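Local coordinates for protein antitoxin HipB (Escherichia coli, PDB 4Z5H) that neutralises the HipA toxin and, as a homodimer, binds and bends operator DNA to repress transcription of the hipBA operon, at residues A[33-36]-A[37-41]; A[57-61]-A[62-66]. The protein carries 1 engineered substitution. One frame throughout, in Å; residues are numbered along the deposited sequence.

Interaction 1: A[33-36]-A[37-41]; sequences IGIK and QATIS. With nucleotides of chain B; nucleotides of chain C.
The amide of Gln37 meets the adenine of DA3 of chain C edge to edge, the two planes modestly tilted: NE2 donates to N7 of the base (3.1 Å, 166°) and OE1 accepts from its N6 (3.0 Å). NE2 also bonds Gln26, which fixes how the amide is turned. On the other strand, Lys36 NZ reaches the major-groove edge of the guanine of DG15 of chain B, with a bond of 2.8 Å to O6, a weak one to N7 and another to O6 of a further guanine. Lys36 CD passes 3.5 Å from C8 of DA14 of chain B, and the bend beyond it at chi3 (72°) turns NZ to the guanine. This is the turn and the start of the second helix of the helix-turn-helix motif: after the Schellman turn at Gly34, Lys36 N-caps recognition helix 37-45. The carbonyl O of Lys36 accepts weakly from Thr39 N and Ile40 N. Thr39 OG1 donates to OP2 of DA14 of chain B (2.7 Å), which Lys36 N also bonds weakly. Ser41 OG donates to DA3 of chain C OP2 at 2.7 Å. The side chains of Ile35 and Ile40 cross at about a right angle, Ile35 CD1 3.9 Å from Ile40 CG1.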
ATOM      1  N   ILE A  33     -12.509  -3.150  12.421  1.00 23.05           N
ATOM      2  CA  ILE A  33     -11.064  -3.095  12.546  1.00 25.69           C
ATOM      3  C   ILE A  33     -10.532  -2.182  13.645  1.00 25.08           C
ATOM      4  O   ILE A  33      -9.352  -1.999  13.758  1.00 28.53           O
ATOM      5  CB  ILE A  33     -10.389  -2.743  11.207  1.00 24.86           C
ATOM      6  CG1 ILE A  33     -10.845  -1.378  10.710  1.00 19.10           C
ATOM      7  CG2 ILE A  33     -10.649  -3.825  10.179  1.00 20.89           C
ATOM      8  CD1 ILE A  33     -10.237  -0.989   9.393  1.00 17.54           C
ATOM      9  N   GLY A  34     -11.415  -1.636  14.456  1.00 23.29           N
ATOM     10  CA  GLY A  34     -11.022  -0.728  15.507  1.00 24.46           C
ATOM     11  C   GLY A  34     -10.317   0.566  15.172  1.00 27.47           C
ATOM     12  O   GLY A  34      -9.385   0.941  15.830  1.00 26.71           O
ATOM     13  N   ILE A  35     -10.793   1.269  14.161  1.00 23.97           N
ATOM     14  CA  ILE A  35     -10.283   2.581  13.823  1.00 19.25           C
ATOM     15  C   ILE A  35     -11.460   3.526  13.642  1.00 19.00           C
ATOM     16  O   ILE A  35     -12.583   3.095  13.625  1.00 19.80           O
ATOM     17  CB  ILE A  35      -9.385   2.593  12.574  1.00 21.16           C
ATOM     18  CG1 ILE A  35     -10.203   2.344  11.308  1.00 17.48           C
ATOM     19  CG2 ILE A  35      -8.234   1.626  12.719  1.00 21.92           C
ATOM     20  CD1 ILE A  35      -9.412   2.479  10.038  1.00 14.23           C
ATOM     21  N   LYS A  36     -11.180   4.810  13.549  1.00 17.01           N
ATOM     22  CA  LYS A  36     -12.222   5.794  13.337  1.00 18.64           C
ATOM     23  C   LYS A  36     -12.815   5.777  11.927  1.00 18.02           C
ATOM     24  O   LYS A  36     -12.115   5.585  10.963  1.00 12.81           O
ATOM     25  CB  LYS A  36     -11.707   7.179  13.673  1.00 17.33           C
ATOM     26  CG  LYS A  36     -11.216   7.309  15.098  1.00 24.14           C
ATOM     27  CD  LYS A  36     -10.871   8.741  15.418  1.00 28.93           C
ATOM     28  CE  LYS A  36     -12.119   9.581  15.553  1.00 28.45           C
ATOM     29  NZ  LYS A  36     -11.798  10.999  15.332  1.00 28.68           N
ATOM     30  N   GLN A  37     -14.109   6.051  11.854  1.00 15.42           N
ATOM     31  CA  GLN A  37     -14.821   6.228  10.607  1.00 14.60           C
ATOM     32  C   GLN A  37     -14.201   7.398   9.866  1.00 14.59           C
ATOM     33  O   GLN A  37     -14.044   7.365   8.673  1.00 12.02           O
ATOM     34  CB  GLN A  37     -16.302   6.485  10.869  1.00 17.09           C
ATOM     35  CG  GLN A  37     -17.094   6.949   9.665  1.00 14.53           C
ATOM     36  CD  GLN A  37     -17.146   8.454   9.524  1.00 16.79           C
ATOM     37  OE1 GLN A  37     -17.376   9.146  10.468  1.00 17.45           O
ATOM     38  NE2 GLN A  37     -16.920   8.946   8.340  1.00 14.13           N
ATOM     39  N   ALA A  38     -13.799   8.403  10.620  1.00 13.07           N
ATOM     40  CA  ALA A  38     -13.200   9.593  10.070  1.00 15.78           C
ATOM     41  C   ALA A  38     -11.926   9.231   9.320  1.00 13.62           C
ATOM     42  O   ALA A  38     -11.643   9.780   8.301  1.00 14.29           O
ATOM     43  CB  ALA A  38     -12.912  10.602  11.157  1.00 17.22           C
ATOM     44  N   THR A  39     -11.190   8.277   9.854  1.00 14.47           N
ATOM     45  CA  THR A  39      -9.967   7.799   9.242  1.00 15.65           C
ATOM     46  C   THR A  39     -10.234   7.156   7.877  1.00 14.27           C
ATOM     47  O   THR A  39      -9.531   7.398   6.924  1.00 12.53           O
ATOM     48  CB  THR A  39      -9.245   6.792  10.154  1.00 15.84           C
ATOM     49  OG1 THR A  39      -8.958   7.399  11.406  1.00 16.88           O
ATOM     50  CG2 THR A  39      -7.962   6.288   9.506  1.00 16.94           C
ATOM     51  N   ILE A  40     -11.272   6.349   7.801  1.00 11.34           N
ATOM     52  CA  ILE A  40     -11.657   5.764   6.534  1.00 12.54           C
ATOM     53  C   ILE A  40     -12.068   6.861   5.538  1.00 14.42           C
ATOM     54  O   ILE A  40     -11.710   6.820   4.383  1.00 11.62           O
ATOM     55  CB  ILE A  40     -12.744   4.679   6.690  1.00 11.66           C
ATOM     56  CG1 ILE A  40     -12.209   3.492   7.495  1.00 12.73           C
ATOM     57  CG2 ILE A  40     -13.260   4.236   5.338  1.00 11.66           C
ATOM     58  CD1 ILE A  40     -13.227   2.424   7.761  1.00 12.40           C
ATOM     59  N   SER A  41     -12.794   7.856   6.013  1.00 14.01           N
ATOM     60  CA  SER A  41     -13.181   8.946   5.144  1.00 12.54           C
ATOM     61  C   SER A  41     -11.918   9.669   4.632  1.00 13.10           C
ATOM     62  O   SER A  41     -11.816   9.981   3.477  1.00 13.74           O
ATOM     63  CB  SER A  41     -14.137   9.902   5.847  1.00 11.27           C
ATOM     64  OG  SER A  41     -14.319  11.072   5.117  1.00 11.97           O
TER
ATOM     65  P    DA B  14      -7.011   5.562  14.448  1.00 39.74           P
ATOM     66  OP1  DA B  14      -6.811   4.109  14.347  1.00 34.58           O
ATOM     67  OP2  DA B  14      -8.038   6.209  13.617  1.00 31.06           O
ATOM     68  O5'  DA B  14      -7.314   5.967  15.956  1.00 39.53           O
ATOM     69  C5'  DA B  14      -6.417   5.601  17.018  1.00 35.37           C
ATOM     70  C4'  DA B  14      -6.497   6.594  18.153  1.00 34.51           C
ATOM     71  O4'  DA B  14      -5.990   7.867  17.713  1.00 32.82           O
ATOM     72  C3'  DA B  14      -7.901   6.887  18.668  1.00 36.52           C
ATOM     73  O3'  DA B  14      -8.269   6.032  19.749  1.00 41.83           O
ATOM     74  C2'  DA B  14      -7.767   8.287  19.226  1.00 35.69           C
ATOM     75  C1'  DA B  14      -6.660   8.916  18.393  1.00 34.66           C
ATOM     76  N9   DA B  14      -7.115   9.886  17.400  1.00 30.71           N
ATOM     77  C8   DA B  14      -7.533   9.669  16.112  1.00 28.35           C
ATOM     78  N7   DA B  14      -7.868  10.763  15.474  1.00 26.61           N
ATOM     79  C5   DA B  14      -7.661  11.768  16.405  1.00 26.77           C
ATOM     80  C6   DA B  14      -7.835  13.160  16.349  1.00 27.99           C
ATOM     81  N6   DA B  14      -8.268  13.809  15.269  1.00 25.38           N
ATOM     82  N1   DA B  14      -7.536  13.874  17.454  1.00 31.70           N
ATOM     83  C2   DA B  14      -7.100  13.225  18.537  1.00 27.43           C
ATOM     84  N3   DA B  14      -6.902  11.923  18.715  1.00 31.27           N
ATOM     85  C4   DA B  14      -7.201  11.242  17.597  1.00 28.99           C
TER
ATOM     86  P    DA C   3     -17.198  10.803   2.681  1.00 13.92           P
ATOM     87  OP1  DA C   3     -17.530  10.367   1.353  1.00 14.59           O
ATOM     88  OP2  DA C   3     -16.142  10.124   3.408  1.00 14.57           O
ATOM     89  O5'  DA C   3     -16.879  12.348   2.657  1.00 12.48           O
ATOM     90  C5'  DA C   3     -17.863  13.289   2.203  1.00 17.18           C
ATOM     91  C4'  DA C   3     -17.902  14.519   3.079  1.00 16.11           C
ATOM     92  O4'  DA C   3     -18.461  14.213   4.374  1.00 15.93           O
ATOM     93  C3'  DA C   3     -16.559  15.203   3.340  1.00 17.28           C
ATOM     94  O3'  DA C   3     -16.767  16.602   3.183  1.00 19.79           O
ATOM     95  C2'  DA C   3     -16.241  14.818   4.770  1.00 18.50           C
ATOM     96  C1'  DA C   3     -17.618  14.694   5.391  1.00 16.16           C
ATOM     97  N9   DA C   3     -17.713  13.771   6.514  1.00 16.66           N
ATOM     98  C8   DA C   3     -17.183  12.513   6.613  1.00 15.80           C
ATOM     99  N7   DA C   3     -17.446  11.918   7.749  1.00 18.51           N
ATOM    100  C5   DA C   3     -18.220  12.839   8.436  1.00 17.45           C
ATOM    101  C6   DA C   3     -18.823  12.812   9.707  1.00 18.61           C
ATOM    102  N6   DA C   3     -18.737  11.783  10.548  1.00 13.74           N
ATOM    103  N1   DA C   3     -19.511  13.903  10.096  1.00 17.71           N
ATOM    104  C2   DA C   3     -19.598  14.936   9.256  1.00 17.04           C
ATOM    105  N3   DA C   3     -19.067  15.087   8.049  1.00 17.30           N
ATOM    106  C4   DA C   3     -18.388  13.987   7.690  1.00 17.73           C
TER
ATOM    107  P    DG B  15      -9.805   5.812  20.104  1.00 51.74           P
ATOM    108  OP1  DG B  15      -9.921   4.539  20.816  1.00 46.10           O
ATOM    109  OP2  DG B  15     -10.606   6.033  18.880  1.00 42.79           O
ATOM    110  O5'  DG B  15     -10.155   7.034  21.056  1.00 46.50           O
ATOM    111  C5'  DG B  15      -9.306   7.419  22.147  1.00 41.56           C
ATOM    112  C4'  DG B  15      -9.740   8.755  22.699  1.00 39.42           C
ATOM    113  O4'  DG B  15      -9.144   9.809  21.924  1.00 34.39           O
ATOM    114  C3'  DG B  15     -11.236   9.031  22.642  1.00 41.19           C
ATOM    115  O3'  DG B  15     -11.932   8.620  23.816  1.00 46.27           O
ATOM    116  C2'  DG B  15     -11.291  10.539  22.602  1.00 39.64           C
ATOM    117  C1'  DG B  15     -10.027  10.917  21.851  1.00 39.54           C
ATOM    118  N9   DG B  15     -10.247  11.226  20.446  1.00 34.52           N
ATOM    119  C8   DG B  15     -10.250  10.349  19.391  1.00 33.05           C
ATOM    120  N7   DG B  15     -10.471  10.928  18.245  1.00 31.51           N
ATOM    121  C5   DG B  15     -10.647  12.265  18.564  1.00 28.54           C
ATOM    122  C6   DG B  15     -10.931  13.375  17.736  1.00 30.47           C
ATOM    123  O6   DG B  15     -11.085  13.404  16.515  1.00 29.29           O
ATOM    124  N1   DG B  15     -11.032  14.549  18.473  1.00 32.14           N
ATOM    125  C2   DG B  15     -10.879  14.642  19.831  1.00 34.97           C
ATOM    126  N2   DG B  15     -11.012  15.864  20.356  1.00 34.55           N
ATOM    127  N3   DG B  15     -10.624  13.613  20.616  1.00 31.50           N
ATOM    128  C4   DG B  15     -10.522  12.463  19.920  1.00 33.71           C
TER

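Interaction 2: A[57-61]-A[62-66]; sequences KILQS and LELSM
The carbonyl oxygen of Ile58 is gripped twice. Ser61 OG donates to Ile58 O at 2.7 Å, lying in the carbonyl plane on a lone pair, and Leu62 N approaches that same oxygen at 3.0 Å, nearly in line with the C=O bond. The serine gets there because its OG sits between its own backbone N and carbonyl carbon (chi1 81°), folded back over the helix, where it donates within the helix's own last turn.

One residue on, Leu59 O takes the N-H of Leu64 at 3.0 Å, with the donor tilted 30° from the carbonyl plane, plus a weak bond from Leu62 N. Glu63 N reaches back to Gln60 O, also at 3.0 Å, but from well above the carbonyl plane.

Beneath these bonds the apolar side chains close the corner. Leu59 is the central piece: its CD2 lies 3.6 Å from Leu64 CB and its CD1 lies 3.9 Å from Met66 CG, and it crosses both of those side chains at about a right angle. Its branches thus lie against the first part of the strand. Leu62 instead runs alongside Ile58, both pointing the same way, with CD1 4.1 Å from Ile58 CG2; Met15 of helix 8-21 packs on both. Beyond the corner, Leu64, Ser65 and Met66 pair in an antiparallel ladder with a strand of the second subunit, and Ser65 OG bonds Ile5 O of that subunit.

The N-to-C directions of 57-61 and 64-66 are 133° apart. Glu63, with its positive phi, is the C-prime residue of a Schellman motif, which ends helix 52-61 and leads the chain into strand 64-70, the dimerisation strand.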
ATOM      1  N   LYS A  57      -5.257  -2.370   7.432  1.00  8.75           N
ATOM      2  CA  LYS A  57      -6.421  -2.609   8.252  1.00 13.14           C
ATOM      3  C   LYS A  57      -7.715  -2.530   7.439  1.00 11.64           C
ATOM      4  O   LYS A  57      -8.552  -3.383   7.540  1.00 13.05           O
ATOM      5  CB  LYS A  57      -6.448  -1.645   9.425  1.00 12.02           C
ATOM      6  CG  LYS A  57      -5.425  -1.983  10.486  1.00 15.93           C
ATOM      7  CD  LYS A  57      -5.506  -1.061  11.675  1.00 19.29           C
ATOM      8  CE  LYS A  57      -4.581  -1.532  12.776  1.00 21.15           C
ATOM      9  NZ  LYS A  57      -4.562  -0.552  13.865  1.00 24.12           N
ATOM     10  N   ILE A  58      -7.820  -1.496   6.617  1.00 12.15           N
ATOM     11  CA  ILE A  58      -8.953  -1.315   5.728  1.00 11.14           C
ATOM     12  C   ILE A  58      -9.037  -2.464   4.721  1.00 11.81           C
ATOM     13  O   ILE A  58     -10.089  -3.000   4.494  1.00 11.46           O
ATOM     14  CB  ILE A  58      -8.956   0.067   5.042  1.00 10.99           C
ATOM     15  CG1 ILE A  58      -9.126   1.167   6.086  1.00 10.54           C
ATOM     16  CG2 ILE A  58     -10.090   0.170   4.049  1.00  9.31           C
ATOM     17  CD1 ILE A  58      -8.854   2.561   5.600  1.00  9.23           C
ATOM     18  N   LEU A  59      -7.894  -2.890   4.205  1.00 10.01           N
ATOM     19  CA  LEU A  59      -7.854  -3.983   3.272  1.00 10.92           C
ATOM     20  C   LEU A  59      -8.451  -5.223   3.917  1.00 11.70           C
ATOM     21  O   LEU A  59      -9.261  -5.871   3.316  1.00 14.61           O
ATOM     22  CB  LEU A  59      -6.414  -4.318   2.931  1.00 10.51           C
ATOM     23  CG  LEU A  59      -5.725  -4.072   1.613  1.00 17.75           C
ATOM     24  CD1 LEU A  59      -4.467  -4.906   1.512  1.00 11.84           C
ATOM     25  CD2 LEU A  59      -6.585  -4.162   0.372  1.00 12.01           C
ATOM     26  N   GLN A  60      -8.083  -5.491   5.162  1.00 11.26           N
ATOM     27  CA  GLN A  60      -8.623  -6.613   5.903  1.00 13.99           C
ATOM     28  C   GLN A  60     -10.144  -6.502   6.076  1.00 16.01           C
ATOM     29  O   GLN A  60     -10.847  -7.457   5.853  1.00 16.92           O
ATOM     30  CB  GLN A  60      -7.973  -6.731   7.278  1.00 14.50           C
ATOM     31  CG  GLN A  60      -8.390  -7.985   8.018  1.00 19.07           C
ATOM     32  CD  GLN A  60      -8.319  -7.882   9.530  1.00 25.04           C
ATOM     33  OE1 GLN A  60      -8.082  -6.827  10.088  1.00 29.74           O
ATOM     34  NE2 GLN A  60      -8.496  -9.001  10.190  1.00 24.88           N
ATOM     35  N   SER A  61     -10.614  -5.308   6.387  1.00 11.27           N
ATOM     36  CA  SER A  61     -12.033  -5.058   6.578  1.00 14.73           C
ATOM     37  C   SER A  61     -12.821  -5.362   5.306  1.00 14.56           C
ATOM     38  O   SER A  61     -13.934  -5.790   5.390  1.00 15.77           O
ATOM     39  CB  SER A  61     -12.317  -3.637   7.073  1.00 14.58           C
ATOM     40  OG  SER A  61     -12.304  -2.709   6.047  1.00 10.59           O
ATOM     41  N   LEU A  62     -12.198  -5.156   4.154  1.00 11.69           N
ATOM     42  CA  LEU A  62     -12.818  -5.349   2.867  1.00 12.78           C
ATOM     43  C   LEU A  62     -12.669  -6.785   2.353  1.00 15.74           C
ATOM     44  O   LEU A  62     -13.010  -7.075   1.242  1.00 16.26           O
ATOM     45  CB  LEU A  62     -12.286  -4.338   1.851  1.00 11.82           C
ATOM     46  CG  LEU A  62     -12.583  -2.845   2.011  1.00 12.21           C
ATOM     47  CD1 LEU A  62     -11.780  -2.003   1.036  1.00  9.85           C
ATOM     48  CD2 LEU A  62     -14.062  -2.545   1.875  1.00 11.70           C
ATOM     49  N   GLU A  63     -12.122  -7.659   3.180  1.00 14.14           N
ATOM     50  CA  GLU A  63     -11.824  -9.035   2.811  1.00 16.76           C
ATOM     51  C   GLU A  63     -10.846  -9.145   1.628  1.00 17.41           C
ATOM     52  O   GLU A  63     -10.930 -10.031   0.818  1.00 16.89           O
ATOM     53  CB  GLU A  63     -13.120  -9.817   2.560  1.00 21.81           C
ATOM     54  CG  GLU A  63     -14.063  -9.764   3.734  1.00 24.99           C
ATOM     55  CD  GLU A  63     -15.412 -10.424   3.504  1.00 37.48           C
ATOM     56  OE1 GLU A  63     -15.828 -10.607   2.357  1.00 39.19           O
ATOM     57  OE2 GLU A  63     -16.071 -10.736   4.496  1.00 38.84           O
ATOM     58  N   LEU A  64      -9.912  -8.220   1.584  1.00 13.64           N
ATOM     59  CA  LEU A  64      -8.919  -8.125   0.548  1.00 13.34           C
ATOM     60  C   LEU A  64      -7.506  -8.286   1.082  1.00 14.78           C
ATOM     61  O   LEU A  64      -7.239  -8.053   2.232  1.00 12.71           O
ATOM     62  CB  LEU A  64      -8.988  -6.775  -0.151  1.00 13.51           C
ATOM     63  CG  LEU A  64     -10.254  -6.357  -0.890  1.00 14.73           C
ATOM     64  CD1 LEU A  64     -10.154  -4.912  -1.309  1.00 11.68           C
ATOM     65  CD2 LEU A  64     -10.496  -7.254  -2.070  1.00 12.99           C
ATOM     66  N   SER A  65      -6.631  -8.625   0.163  1.00 12.97           N
ATOM     67  CA  SER A  65      -5.206  -8.681   0.321  1.00 15.99           C
ATOM     68  C   SER A  65      -4.650  -7.921  -0.887  1.00 14.98           C
ATOM     69  O   SER A  65      -5.404  -7.388  -1.671  1.00 15.10           O
ATOM     70  CB  SER A  65      -4.724 -10.130   0.333  1.00 16.49           C
ATOM     71  OG  SER A  65      -3.337 -10.214   0.441  1.00 19.86           O
ATOM     72  N   MET A  66      -3.335  -7.875  -1.014  1.00 12.17           N
ATOM     73  CA  MET A  66      -2.680  -7.282  -2.159  1.00 13.70           C
ATOM     74  C   MET A  66      -1.442  -8.073  -2.540  1.00 15.21           C
ATOM     75  O   MET A  66      -0.914  -8.771  -1.721  1.00 13.57           O
ATOM     76  CB  MET A  66      -2.258  -5.864  -1.844  1.00 13.92           C
ATOM     77  CG  MET A  66      -1.298  -5.777  -0.674  1.00 17.83           C
ATOM     78  SD  MET A  66       0.045  -4.648  -0.953  1.00 23.42           S
ATOM     79  CE  MET A  66       0.898  -5.392  -2.289  1.00 17.31           C
TER

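Interaction 1 faces the operator, whereas interaction 2 leads to the dimer interface; their centres lie 13 Å apart within one helix-turn-helix domain. Ile33, just before Gly34, joins them: its CG2 packs 3.4 Å from Lys57 O and 3.5 Å from Ser61 CB, and its CD1 sits 3.7 Å from Ile58 N. Ile58 also packs on Ile40 of the recognition helix. The DNA bonds belong to interaction 1, though the nearest atom of 57-66 is about 5 Å from nucleic acid. Strand pairing beyond interaction 2 joins the two subunits, consistent with setting the spacing of their recognition helices on the operator.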